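Local coordinates for protein N-acetylneuraminate lyase (Peptoclostridium difficile, PDB 4WOZ) that serves as a lyase of the dihydrodipicolinate synthetase family, built on a TIM barrel and found in an assembly of four chains, at residues I114-P119 against N134-S139; A227-E232 against L243-V248; N250-D255 against K295-K300. One frame throughout, in Å; residues are numbered along the deposited sequence.

Interaction 1 of 3, residues I114-P119 against N134-S139; sequences ISAVTP and NTIINS
Methyl groups alone touch where I114 and A116 meet I136 and I137, so no ring, amide or carboxylate offers a face or an edge to the other segment. The contact belongs to a TIM barrel, within the beta-alpha-beta unit of strand 113-117, helix 126-138 and strand 144-147; strand 114-117 and helix segment 134-138 run almost antiparallel (166°), their axes 9.9 Å apart at the closest approach.

I136 spans the interface with both of its branches. Its CG2 meets I114 CD1 at 3.7 Å, while its CD1 reaches A116 CB at 3.8 Å. The first torsion divides this work: CG2 stands anti to the backbone N and the longer arm lies beside it (chi1 -67°). That arm is extended at the second torsion, and its terminal methyl arrives over the alanine. The small alanine suits the spot, since its single methyl meets the tip of the long arm. I114 holds CG1 between its backbone N and carbonyl carbon and stretches CD1 out to the helix, where I137 CD1 approaches the same methyl less closely, at 4.1 Å.

Strand residues face two ways. I114 and A116 point outward to the helix, as apolar residues on the outside of a barrel strand do, whereas S115 points away from it and its OG hydrogen-bonds to Y54 OH and I145 O. Helix 96-109 covers the same layer, L96 touching I136 and T106 touching I114. At A116 the backbone too is engaged, its O bonding to Y133 OH of the same helix as I136.

S139 folds its hydroxyl back on the preceding turn: OG donates to T135 O at 2.7 Å, tilted 24° from the carbonyl plane.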
ATOM      1  N   ILE A 114      29.633  -3.962  11.766  1.00 27.25           N
ATOM      2  CA  ILE A 114      28.489  -3.213  12.249  1.00 28.76           C
ATOM      3  C   ILE A 114      27.422  -3.241  11.170  1.00 29.50           C
ATOM      4  O   ILE A 114      27.701  -3.559  10.010  1.00 29.72           O
ATOM      5  CB  ILE A 114      28.849  -1.741  12.585  1.00 28.73           C
ATOM      6  CG1 ILE A 114      29.213  -0.975  11.313  1.00 27.95           C
ATOM      7  CG2 ILE A 114      29.999  -1.714  13.577  1.00 26.55           C
ATOM      8  CD1 ILE A 114      29.411   0.518  11.535  1.00 30.46           C
ATOM      9  N   SER A 115      26.199  -2.916  11.563  1.00 27.44           N
ATOM     10  CA  SER A 115      25.074  -2.908  10.645  1.00 28.13           C
ATOM     11  C   SER A 115      24.254  -1.666  10.945  1.00 26.56           C
ATOM     12  O   SER A 115      24.312  -1.135  12.055  1.00 26.47           O
ATOM     13  CB  SER A 115      24.221  -4.164  10.860  1.00 27.20           C
ATOM     14  OG  SER A 115      23.179  -4.243   9.904  1.00 32.54           O
ATOM     15  N   ALA A 116      23.490  -1.201   9.966  1.00 28.08           N
ATOM     16  CA  ALA A 116      22.667  -0.013  10.169  1.00 30.05           C
ATOM     17  C   ALA A 116      21.382  -0.070   9.365  1.00 29.41           C
ATOM     18  O   ALA A 116      21.403  -0.138   8.139  1.00 29.53           O
ATOM     19  CB  ALA A 116      23.458   1.249   9.802  1.00 27.90           C
ATOM     20  N   VAL A 117      20.258  -0.050  10.069  1.00 32.43           N
ATOM     21  CA  VAL A 117      18.964  -0.073   9.406  1.00 33.36           C
ATOM     22  C   VAL A 117      18.768   1.266   8.717  1.00 33.88           C
ATOM     23  O   VAL A 117      19.360   2.270   9.110  1.00 33.76           O
ATOM     24  CB  VAL A 117      17.809  -0.282  10.417  1.00 32.76           C
ATOM     25  CG1 VAL A 117      17.822   0.814  11.463  1.00 33.69           C
ATOM     26  CG2 VAL A 117      16.473  -0.292   9.689  1.00 34.67           C
ATOM     27  N   THR A 118      17.950   1.273   7.674  1.00 36.20           N
ATOM     28  CA  THR A 118      17.651   2.498   6.950  1.00 39.74           C
ATOM     29  C   THR A 118      16.932   3.427   7.931  1.00 39.22           C
ATOM     30  O   THR A 118      16.047   2.993   8.668  1.00 38.40           O
ATOM     31  CB  THR A 118      16.718   2.209   5.758  1.00 41.13           C
ATOM     32  OG1 THR A 118      17.335   1.249   4.891  1.00 45.06           O
ATOM     33  CG2 THR A 118      16.438   3.478   4.974  1.00 44.34           C
ATOM     34  N   PRO A 119      17.311   4.715   7.967  1.00 40.31           N
ATOM     35  CA  PRO A 119      16.635   5.624   8.899  1.00 40.64           C
ATOM     36  C   PRO A 119      15.139   5.665   8.583  1.00 40.50           C
ATOM     37  O   PRO A 119      14.752   5.739   7.420  1.00 39.82           O
ATOM     38  CB  PRO A 119      17.342   6.955   8.650  1.00 40.22           C
ATOM     39  CG  PRO A 119      17.709   6.869   7.196  1.00 40.60           C
ATOM     40  CD  PRO A 119      18.225   5.452   7.077  1.00 40.39           C
ATOM     41  N   ASN A 134      27.466   6.491   4.858  1.00 42.16           N
ATOM     42  CA  ASN A 134      28.861   6.907   4.752  1.00 42.79           C
ATOM     43  C   ASN A 134      29.345   7.540   6.053  1.00 43.63           C
ATOM     44  O   ASN A 134      30.453   7.270   6.505  1.00 44.33           O
ATOM     45  CB  ASN A 134      29.041   7.905   3.608  1.00 42.87           C
ATOM     46  CG  ASN A 134      28.822   7.276   2.247  1.00 43.72           C
ATOM     47  OD1 ASN A 134      29.414   6.247   1.925  1.00 43.25           O
ATOM     48  ND2 ASN A 134      27.973   7.897   1.438  1.00 44.01           N
ATOM     49  N   THR A 135      28.514   8.385   6.651  1.00 43.28           N
ATOM     50  CA  THR A 135      28.887   9.031   7.899  1.00 43.60           C
ATOM     51  C   THR A 135      29.194   7.970   8.949  1.00 43.04           C
ATOM     52  O   THR A 135      30.211   8.034   9.636  1.00 43.67           O
ATOM     53  CB  THR A 135      27.753   9.947   8.418  1.00 45.23           C
ATOM     54  OG1 THR A 135      27.623  11.084   7.554  1.00 46.99           O
ATOM     55  CG2 THR A 135      28.049  10.426   9.827  1.00 46.33           C
ATOM     56  N   ILE A 136      28.313   6.986   9.062  1.00 41.34           N
ATOM     57  CA  ILE A 136      28.492   5.921  10.036  1.00 39.08           C
ATOM     58  C   ILE A 136      29.779   5.120   9.851  1.00 38.17           C
ATOM     59  O   ILE A 136      30.606   5.063  10.756  1.00 38.05           O
ATOM     60  CB  ILE A 136      27.300   4.938  10.005  1.00 36.86           C
ATOM     61  CG1 ILE A 136      26.034   5.648  10.488  1.00 36.27           C
ATOM     62  CG2 ILE A 136      27.602   3.717  10.869  1.00 35.29           C
ATOM     63  CD1 ILE A 136      24.791   4.792  10.418  1.00 36.03           C
ATOM     64  N   ILE A 137      29.950   4.509   8.683  1.00 39.45           N
ATOM     65  CA  ILE A 137      31.126   3.676   8.427  1.00 39.67           C
ATOM     66  C   ILE A 137      32.445   4.424   8.268  1.00 41.25           C
ATOM     67  O   ILE A 137      33.510   3.861   8.527  1.00 40.12           O
ATOM     68  CB  ILE A 137      30.918   2.774   7.180  1.00 39.51           C
ATOM     69  CG1 ILE A 137      32.000   1.690   7.128  1.00 37.29           C
ATOM     70  CG2 ILE A 137      30.960   3.615   5.909  1.00 39.36           C
ATOM     71  CD1 ILE A 137      32.014   0.768   8.341  1.00 35.39           C
ATOM     72  N   ASN A 138      32.390   5.681   7.840  1.00 43.17           N
ATOM     73  CA  ASN A 138      33.620   6.449   7.676  1.00 44.81           C
ATOM     74  C   ASN A 138      34.134   6.937   9.027  1.00 45.69           C
ATOM     75  O   ASN A 138      35.300   7.317   9.156  1.00 45.45           O
ATOM     76  CB  ASN A 138      33.404   7.646   6.746  1.00 45.62           C
ATOM     77  CG  ASN A 138      32.996   7.231   5.346  1.00 47.43           C
ATOM     78  OD1 ASN A 138      33.454   6.209   4.829  1.00 47.06           O
ATOM     79  ND2 ASN A 138      32.142   8.033   4.717  1.00 46.80           N
ATOM     80  N   SER A 139      33.261   6.913  10.030  1.00 45.43           N
ATOM     81  CA  SER A 139      33.617   7.344  11.379  1.00 44.98           C
ATOM     82  C   SER A 139      34.456   6.321  12.133  1.00 44.68           C
ATOM     83  O   SER A 139      35.061   6.650  13.151  1.00 44.36           O
ATOM     84  CB  SER A 139      32.359   7.633  12.202  1.00 45.45           C
ATOM     85  OG  SER A 139      31.678   8.780  11.729  1.00 47.75           O
TER

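Interaction 2 of 3, residues A227-E232 against L243-V248; sequences ARQIFE and LEVQHV
An antiparallel helix pair, made of helix 220-235 that follows the last barrel strand and helix 239-259 that comes next, is held here by I230 and V245. The axes of segments 227-232 and 243-248 pass 8.9 Å apart at a crossing angle of -151°, and I230 presses on V245 with CG1 to CG1 at 3.4 Å, tighter than usual for two carbons. Branched aliphatics suit this close crossing: V245 turns CG1 toward the isoleucine and keeps CG2 beside its own backbone N.

I230 then extends CD1 along the second helix until it lies 3.7 Å from Q246 OE1, the two side chains crossing at about a right angle. The glutamine bends at its second torsion (chi2 75°), which folds its amide back beside the isoleucine methyl. This buried amide is satisfied by neighbours of the same chain: OE1 bonds to L205 N, NE2 to N250 OD1. On the solvent side the polar Q229 suits its exposed place, its OE1 lying 4.0 Å from V245 CG1. On another side of the first helix, R228 NH1 forms a salt bridge one turn on with E232 OE2 (2.8 Å), in the guanidinium plane, while R228 NH2 pairs with D51.

Such a pairing of the eighth barrel helix with the first of the C-terminal helices is characteristic of the dihydrodipicolinate synthetase fold.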
ATOM      1  N   ALA A 227      17.610 -24.366  11.348  1.00 27.43           N
ATOM      2  CA  ALA A 227      18.054 -23.323  10.430  1.00 28.90           C
ATOM      3  C   ALA A 227      19.353 -23.759   9.763  1.00 27.88           C
ATOM      4  O   ALA A 227      19.511 -23.617   8.552  1.00 27.49           O
ATOM      5  CB  ALA A 227      18.256 -22.010  11.174  1.00 28.27           C
ATOM      6  N   ARG A 228      20.275 -24.297  10.558  1.00 28.74           N
ATOM      7  CA  ARG A 228      21.550 -24.762  10.031  1.00 29.79           C
ATOM      8  C   ARG A 228      21.339 -25.945   9.084  1.00 29.86           C
ATOM      9  O   ARG A 228      21.993 -26.033   8.044  1.00 28.75           O
ATOM     10  CB  ARG A 228      22.497 -25.161  11.170  1.00 30.78           C
ATOM     11  CG  ARG A 228      23.858 -25.674  10.686  1.00 32.74           C
ATOM     12  CD  ARG A 228      24.844 -25.842  11.831  1.00 34.23           C
ATOM     13  NE  ARG A 228      25.259 -24.559  12.395  1.00 34.81           N
ATOM     14  CZ  ARG A 228      26.151 -23.746  11.838  1.00 35.14           C
ATOM     15  NH1 ARG A 228      26.734 -24.082  10.696  1.00 35.59           N
ATOM     16  NH2 ARG A 228      26.455 -22.592  12.419  1.00 32.14           N
ATOM     17  N   GLN A 229      20.426 -26.850   9.433  1.00 27.93           N
ATOM     18  CA  GLN A 229      20.157 -27.994   8.565  1.00 29.12           C
ATOM     19  C   GLN A 229      19.635 -27.514   7.207  1.00 27.49           C
ATOM     20  O   GLN A 229      20.054 -28.010   6.163  1.00 28.75           O
ATOM     21  CB  GLN A 229      19.136 -28.943   9.209  1.00 30.14           C
ATOM     22  CG  GLN A 229      19.553 -29.470  10.578  1.00 33.31           C
ATOM     23  CD  GLN A 229      18.535 -30.430  11.178  1.00 35.77           C
ATOM     24  OE1 GLN A 229      17.333 -30.152  11.194  1.00 34.42           O
ATOM     25  NE2 GLN A 229      19.016 -31.561  11.686  1.00 36.93           N
ATOM     26  N   ILE A 230      18.728 -26.539   7.216  1.00 26.89           N
ATOM     27  CA  ILE A 230      18.181 -26.018   5.966  1.00 27.22           C
ATOM     28  C   ILE A 230      19.296 -25.451   5.094  1.00 26.86           C
ATOM     29  O   ILE A 230      19.405 -25.788   3.923  1.00 26.73           O
ATOM     30  CB  ILE A 230      17.133 -24.894   6.212  1.00 27.89           C
ATOM     31  CG1 ILE A 230      15.898 -25.469   6.914  1.00 25.39           C
ATOM     32  CG2 ILE A 230      16.717 -24.262   4.880  1.00 25.66           C
ATOM     33  CD1 ILE A 230      14.884 -24.427   7.318  1.00 24.99           C
ATOM     34  N   PHE A 231      20.119 -24.589   5.678  1.00 28.17           N
ATOM     35  CA  PHE A 231      21.223 -23.967   4.955  1.00 29.93           C
ATOM     36  C   PHE A 231      22.210 -25.012   4.427  1.00 29.12           C
ATOM     37  O   PHE A 231      22.526 -25.043   3.243  1.00 28.94           O
ATOM     38  CB  PHE A 231      21.945 -22.983   5.883  1.00 32.88           C
ATOM     39  CG  PHE A 231      22.869 -22.033   5.171  1.00 34.02           C
ATOM     40  CD1 PHE A 231      22.366 -21.093   4.273  1.00 35.72           C
ATOM     41  CD2 PHE A 231      24.241 -22.074   5.401  1.00 36.60           C
ATOM     42  CE1 PHE A 231      23.219 -20.204   3.610  1.00 36.29           C
ATOM     43  CE2 PHE A 231      25.109 -21.189   4.742  1.00 39.73           C
ATOM     44  CZ  PHE A 231      24.594 -20.252   3.845  1.00 37.48           C
ATOM     45  N   GLU A 232      22.681 -25.883   5.310  1.00 30.31           N
ATOM     46  CA  GLU A 232      23.646 -26.904   4.923  1.00 30.34           C
ATOM     47  C   GLU A 232      23.133 -27.980   3.966  1.00 29.95           C
ATOM     48  O   GLU A 232      23.864 -28.412   3.075  1.00 29.28           O
ATOM     49  CB  GLU A 232      24.262 -27.517   6.183  1.00 32.10           C
ATOM     50  CG  GLU A 232      25.367 -26.627   6.747  1.00 36.01           C
ATOM     51  CD  GLU A 232      25.857 -27.048   8.115  1.00 37.78           C
ATOM     52  OE1 GLU A 232      25.743 -28.243   8.455  1.00 40.90           O
ATOM     53  OE2 GLU A 232      26.377 -26.179   8.846  1.00 39.07           O
ATOM     54  N   LEU A 243      13.574 -28.875   2.085  1.00 23.40           N
ATOM     55  CA  LEU A 243      12.176 -28.459   2.039  1.00 23.91           C
ATOM     56  C   LEU A 243      11.383 -29.016   3.221  1.00 24.30           C
ATOM     57  O   LEU A 243      10.525 -28.339   3.778  1.00 22.26           O
ATOM     58  CB  LEU A 243      11.528 -28.921   0.736  1.00 23.41           C
ATOM     59  CG  LEU A 243      10.038 -28.599   0.599  1.00 24.77           C
ATOM     60  CD1 LEU A 243       9.807 -27.104   0.788  1.00 26.96           C
ATOM     61  CD2 LEU A 243       9.553 -29.043  -0.773  1.00 26.42           C
ATOM     62  N   GLU A 244      11.665 -30.258   3.592  1.00 23.27           N
ATOM     63  CA  GLU A 244      10.966 -30.864   4.707  1.00 27.17           C
ATOM     64  C   GLU A 244      11.310 -30.162   6.022  1.00 26.64           C
ATOM     65  O   GLU A 244      10.451 -30.006   6.887  1.00 28.23           O
ATOM     66  CB  GLU A 244      11.292 -32.356   4.790  1.00 30.32           C
ATOM     67  CG  GLU A 244      10.352 -33.104   5.708  1.00 39.67           C
ATOM     68  CD  GLU A 244       8.896 -32.749   5.443  1.00 43.24           C
ATOM     69  OE1 GLU A 244       8.404 -33.021   4.324  1.00 43.91           O
ATOM     70  OE2 GLU A 244       8.248 -32.185   6.355  1.00 45.84           O
ATOM     71  N   VAL A 245      12.560 -29.729   6.177  1.00 24.76           N
ATOM     72  CA  VAL A 245      12.952 -29.036   7.399  1.00 23.29           C
ATOM     73  C   VAL A 245      12.326 -27.633   7.388  1.00 24.08           C
ATOM     74  O   VAL A 245      11.964 -27.100   8.433  1.00 24.33           O
ATOM     75  CB  VAL A 245      14.504 -28.930   7.530  1.00 25.80           C
ATOM     76  CG1 VAL A 245      14.878 -28.125   8.768  1.00 23.27           C
ATOM     77  CG2 VAL A 245      15.118 -30.329   7.630  1.00 24.69           C
ATOM     78  N   GLN A 246      12.203 -27.045   6.199  1.00 23.55           N
ATOM     79  CA  GLN A 246      11.598 -25.723   6.058  1.00 24.71           C
ATOM     80  C   GLN A 246      10.096 -25.806   6.349  1.00 23.76           C
ATOM     81  O   GLN A 246       9.508 -24.844   6.833  1.00 25.87           O
ATOM     82  CB  GLN A 246      11.793 -25.178   4.644  1.00 22.74           C
ATOM     83  CG  GLN A 246      11.258 -23.762   4.468  1.00 25.23           C
ATOM     84  CD  GLN A 246      12.155 -22.705   5.097  1.00 26.64           C
ATOM     85  OE1 GLN A 246      13.253 -22.439   4.608  1.00 24.79           O
ATOM     86  NE2 GLN A 246      11.694 -22.102   6.190  1.00 23.75           N
ATOM     87  N   HIS A 247       9.480 -26.944   6.027  1.00 25.71           N
ATOM     88  CA  HIS A 247       8.055 -27.132   6.283  1.00 27.20           C
ATOM     89  C   HIS A 247       7.799 -27.117   7.784  1.00 27.49           C
ATOM     90  O   HIS A 247       6.897 -26.428   8.256  1.00 27.60           O
ATOM     91  CB  HIS A 247       7.550 -28.459   5.704  1.00 26.55           C
ATOM     92  CG  HIS A 247       7.225 -28.404   4.244  1.00 26.51           C
ATOM     93  ND1 HIS A 247       6.709 -27.281   3.637  1.00 26.11           N
ATOM     94  CD2 HIS A 247       7.292 -29.354   3.282  1.00 27.95           C
ATOM     95  CE1 HIS A 247       6.470 -27.542   2.365  1.00 27.25           C
ATOM     96  NE2 HIS A 247       6.814 -28.793   2.123  1.00 25.32           N
ATOM     97  N   VAL A 248       8.591 -27.885   8.533  1.00 26.35           N
ATOM     98  CA  VAL A 248       8.433 -27.929   9.985  1.00 26.32           C
ATOM     99  C   VAL A 248       8.777 -26.561  10.571  1.00 25.85           C
ATOM    100  O   VAL A 248       8.114 -26.075  11.490  1.00 24.97           O
ATOM    101  CB  VAL A 248       9.345 -29.001  10.620  1.00 29.02           C
ATOM    102  CG1 VAL A 248       9.219 -28.959  12.147  1.00 30.52           C
ATOM    103  CG2 VAL A 248       8.964 -30.383  10.088  1.00 29.67           C
TER

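Interaction 3 of 3, residues N250-D255 against K295-K300; sequences NDLITD and KEIYRK
I297 is the apolar centre of this contact, gripping L252 and D255, while K300 reaches across from the exposed side. The pair belongs to the C-terminal helical part that follows the TIM barrel: segments 250-255 and 295-300 of helices 239-259 and 288-301 lie almost exactly antiparallel (174°), their axes 10.7 Å apart at the closest approach, a spacing bridged here by leucine, isoleucine and lysine side chains and the CB of D255.

The packed part rests on the two branches of I297. CG2, anti to its backbone N, meets L252 CD1 at 3.7 Å, the side chains crossing at about a right angle. The other branch, beside the backbone N, carries CD1 to D255, where it lies 3.7 Å from CB. Isoleucine and leucine fit a buried seam, and Y301 and F302 touch L252 as well. The aspartate serves both regimes, giving its methylene to the seam and its carboxylate to the polar side.

On that looser side one ionic link spans the helices. The side chain of K300 starts out extended, then bends at its third torsion (chi3 -55°), bringing NZ to D255 OD2 at 3.1 Å in a hydrogen-bonded salt bridge. The ammonium comes from above the carboxylate, 43° out of its plane. OD2 also bonds to Y301 OH, and OD1 pairs with R293 NH2; this gathering of cationic and hydroxyl partners would probably favour the charged carboxylate.

Another face of helix 239-259 meets a second subunit, where D251 pairs with R186 and K189 of that chain. T254 touches the bound 2-(acetylamino)-2-deoxy-D-mannose, and its OG1 bonds to Y182 OH of the second subunit. Within the helix, N250 O takes two bonds from T254, from opposite faces of its plane: OG1 at 2.6 Å and the backbone N at 2.8 Å.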
ATOM      1  N   ASN A 250       8.401 -23.652   9.209  1.00 20.75           N
ATOM      2  CA  ASN A 250       7.312 -22.725   8.944  1.00 23.08           C
ATOM      3  C   ASN A 250       6.054 -23.051   9.748  1.00 24.35           C
ATOM      4  O   ASN A 250       5.258 -22.158  10.028  1.00 24.46           O
ATOM      5  CB  ASN A 250       7.031 -22.666   7.437  1.00 22.37           C
ATOM      6  CG  ASN A 250       8.090 -21.854   6.691  1.00 25.24           C
ATOM      7  OD1 ASN A 250       9.148 -21.562   7.240  1.00 19.75           O
ATOM      8  ND2 ASN A 250       7.809 -21.492   5.449  1.00 23.05           N
ATOM      9  N   ASP A 251       5.876 -24.320  10.120  1.00 24.69           N
ATOM     10  CA  ASP A 251       4.736 -24.695  10.956  1.00 26.32           C
ATOM     11  C   ASP A 251       4.953 -23.977  12.283  1.00 24.77           C
ATOM     12  O   ASP A 251       4.028 -23.423  12.870  1.00 27.34           O
ATOM     13  CB  ASP A 251       4.706 -26.198  11.238  1.00 26.90           C
ATOM     14  CG  ASP A 251       4.237 -27.002  10.063  1.00 29.81           C
ATOM     15  OD1 ASP A 251       3.415 -26.484   9.283  1.00 32.31           O
ATOM     16  OD2 ASP A 251       4.676 -28.166   9.930  1.00 33.93           O
ATOM     17  N   LEU A 252       6.198 -24.013  12.749  1.00 24.16           N
ATOM     18  CA  LEU A 252       6.596 -23.370  13.995  1.00 23.06           C
ATOM     19  C   LEU A 252       6.460 -21.852  13.902  1.00 23.90           C
ATOM     20  O   LEU A 252       5.907 -21.215  14.798  1.00 21.79           O
ATOM     21  CB  LEU A 252       8.050 -23.728  14.327  1.00 23.56           C
ATOM     22  CG  LEU A 252       8.766 -22.856  15.361  1.00 21.00           C
ATOM     23  CD1 LEU A 252       8.139 -23.048  16.737  1.00 20.29           C
ATOM     24  CD2 LEU A 252      10.244 -23.230  15.401  1.00 23.40           C
ATOM     25  N   ILE A 253       6.987 -21.277  12.824  1.00 21.94           N
ATOM     26  CA  ILE A 253       6.918 -19.834  12.623  1.00 23.78           C
ATOM     27  C   ILE A 253       5.466 -19.382  12.526  1.00 24.22           C
ATOM     28  O   ILE A 253       5.101 -18.312  13.016  1.00 27.00           O
ATOM     29  CB  ILE A 253       7.672 -19.416  11.336  1.00 22.85           C
ATOM     30  CG1 ILE A 253       9.186 -19.540  11.563  1.00 23.73           C
ATOM     31  CG2 ILE A 253       7.289 -17.988  10.948  1.00 22.65           C
ATOM     32  CD1 ILE A 253      10.023 -19.486  10.288  1.00 24.91           C
ATOM     33  N   THR A 254       4.640 -20.202  11.895  1.00 24.22           N
ATOM     34  CA  THR A 254       3.237 -19.874  11.755  1.00 26.17           C
ATOM     35  C   THR A 254       2.572 -19.807  13.131  1.00 27.92           C
ATOM     36  O   THR A 254       1.833 -18.864  13.428  1.00 26.88           O
ATOM     37  CB  THR A 254       2.515 -20.916  10.881  1.00 27.44           C
ATOM     38  OG1 THR A 254       3.051 -20.877   9.548  1.00 27.80           O
ATOM     39  CG2 THR A 254       1.028 -20.626  10.830  1.00 23.85           C
ATOM     40  N   ASP A 255       2.836 -20.807  13.969  1.00 28.32           N
ATOM     41  CA  ASP A 255       2.251 -20.838  15.307  1.00 26.77           C
ATOM     42  C   ASP A 255       2.759 -19.691  16.162  1.00 26.54           C
ATOM     43  O   ASP A 255       1.994 -19.078  16.916  1.00 26.44           O
ATOM     44  CB  ASP A 255       2.547 -22.171  15.997  1.00 25.92           C
ATOM     45  CG  ASP A 255       1.769 -23.320  15.395  1.00 27.55           C
ATOM     46  OD1 ASP A 255       0.703 -23.059  14.800  1.00 29.86           O
ATOM     47  OD2 ASP A 255       2.207 -24.481  15.523  1.00 28.84           O
ATOM     48  N   LYS A 295       3.331 -23.259  25.323  1.00 30.75           N
ATOM     49  CA  LYS A 295       3.773 -24.554  25.811  1.00 31.82           C
ATOM     50  C   LYS A 295       3.320 -25.682  24.883  1.00 32.49           C
ATOM     51  O   LYS A 295       3.965 -26.732  24.808  1.00 31.62           O
ATOM     52  CB  LYS A 295       3.284 -24.765  27.247  1.00 33.48           C
ATOM     53  CG  LYS A 295       4.031 -23.865  28.226  1.00 34.22           C
ATOM     54  CD  LYS A 295       3.612 -24.048  29.669  1.00 37.18           C
ATOM     55  CE  LYS A 295       4.492 -23.188  30.569  1.00 38.71           C
ATOM     56  NZ  LYS A 295       4.096 -23.244  32.002  1.00 43.22           N
ATOM     57  N   GLU A 296       2.218 -25.470  24.169  1.00 32.77           N
ATOM     58  CA  GLU A 296       1.755 -26.474  23.214  1.00 33.29           C
ATOM     59  C   GLU A 296       2.754 -26.453  22.056  1.00 31.93           C
ATOM     60  O   GLU A 296       3.170 -27.494  21.548  1.00 29.22           O
ATOM     61  CB  GLU A 296       0.377 -26.118  22.658  1.00 38.34           C
ATOM     62  CG  GLU A 296      -0.789 -26.390  23.572  1.00 45.18           C
ATOM     63  CD  GLU A 296      -2.109 -26.205  22.848  1.00 49.93           C
ATOM     64  OE1 GLU A 296      -2.368 -25.081  22.362  1.00 51.81           O
ATOM     65  OE2 GLU A 296      -2.883 -27.184  22.758  1.00 52.67           O
ATOM     66  N   ILE A 297       3.115 -25.243  21.640  1.00 28.55           N
ATOM     67  CA  ILE A 297       4.062 -25.044  20.551  1.00 30.33           C
ATOM     68  C   ILE A 297       5.387 -25.696  20.938  1.00 29.95           C
ATOM     69  O   ILE A 297       6.040 -26.337  20.113  1.00 30.26           O
ATOM     70  CB  ILE A 297       4.261 -23.521  20.275  1.00 29.97           C
ATOM     71  CG1 ILE A 297       2.956 -22.931  19.733  1.00 30.13           C
ATOM     72  CG2 ILE A 297       5.401 -23.292  19.287  1.00 28.18           C
ATOM     73  CD1 ILE A 297       2.964 -21.423  19.586  1.00 31.93           C
ATOM     74  N   TYR A 298       5.765 -25.549  22.204  1.00 29.59           N
ATOM     75  CA  TYR A 298       7.010 -26.128  22.695  1.00 30.62           C
ATOM     76  C   TYR A 298       7.004 -27.648  22.585  1.00 30.60           C
ATOM     77  O   TYR A 298       7.947 -28.244  22.062  1.00 29.48           O
ATOM     78  CB  TYR A 298       7.253 -25.729  24.154  1.00 30.33           C
ATOM     79  CG  TYR A 298       8.461 -26.406  24.752  1.00 31.31           C
ATOM     80  CD1 TYR A 298       9.750 -26.099  24.312  1.00 30.98           C
ATOM     81  CD2 TYR A 298       8.318 -27.383  25.737  1.00 33.92           C
ATOM     82  CE1 TYR A 298      10.866 -26.752  24.838  1.00 33.05           C
ATOM     83  CE2 TYR A 298       9.424 -28.041  26.268  1.00 33.91           C
ATOM     84  CZ  TYR A 298      10.691 -27.722  25.816  1.00 33.52           C
ATOM     85  OH  TYR A 298      11.778 -28.366  26.351  1.00 36.64           O
ATOM     86  N   ARG A 299       5.942 -28.272  23.084  1.00 31.64           N
ATOM     87  CA  ARG A 299       5.826 -29.724  23.044  1.00 33.94           C
ATOM     88  C   ARG A 299       5.764 -30.246  21.615  1.00 34.27           C
ATOM     89  O   ARG A 299       6.204 -31.356  21.325  1.00 34.37           O
ATOM     90  CB  ARG A 299       4.578 -30.180  23.807  1.00 34.67           C
ATOM     91  CG  ARG A 299       4.689 -30.009  25.310  1.00 37.11           C
ATOM     92  CD  ARG A 299       3.538 -30.676  26.053  1.00 38.23           C
ATOM     93  NE  ARG A 299       2.286 -29.937  25.936  1.00 41.73           N
ATOM     94  CZ  ARG A 299       1.296 -30.261  25.114  1.00 43.46           C
ATOM     95  NH1 ARG A 299       1.403 -31.323  24.324  1.00 46.41           N
ATOM     96  NH2 ARG A 299       0.195 -29.524  25.088  1.00 44.17           N
ATOM     97  N   LYS A 300       5.228 -29.429  20.720  1.00 34.23           N
ATOM     98  CA  LYS A 300       5.090 -29.825  19.333  1.00 35.44           C
ATOM     99  C   LYS A 300       6.402 -29.830  18.550  1.00 34.51           C
ATOM    100  O   LYS A 300       6.736 -30.822  17.900  1.00 35.31           O
ATOM    101  CB  LYS A 300       4.081 -28.907  18.638  1.00 37.91           C
ATOM    102  CG  LYS A 300       3.519 -29.468  17.347  1.00 43.18           C
ATOM    103  CD  LYS A 300       2.634 -28.453  16.631  1.00 47.42           C
ATOM    104  CE  LYS A 300       1.519 -27.924  17.529  1.00 49.86           C
ATOM    105  NZ  LYS A 300       0.743 -26.840  16.851  1.00 52.26           N
TER

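How the interactions relate
Followed from the N terminus, the three contacts come in series, and none nests in or crosses another. Interaction 1 closes a short loop of 14 residues, tying a barrel strand to the helix behind it. The chain completes the barrel before interaction 2 closes a still shorter connection between two consecutive helices. Interaction 3 starts almost at once on the same helix, 239-259, and closes a span of 39 residues by bringing back the last helix. Interactions 2 and 3 have centres about 15 Å apart, and both border the second subunit. Interaction 1 lies across the chain's centre from them, about 32 Å and 36 Å away between centres.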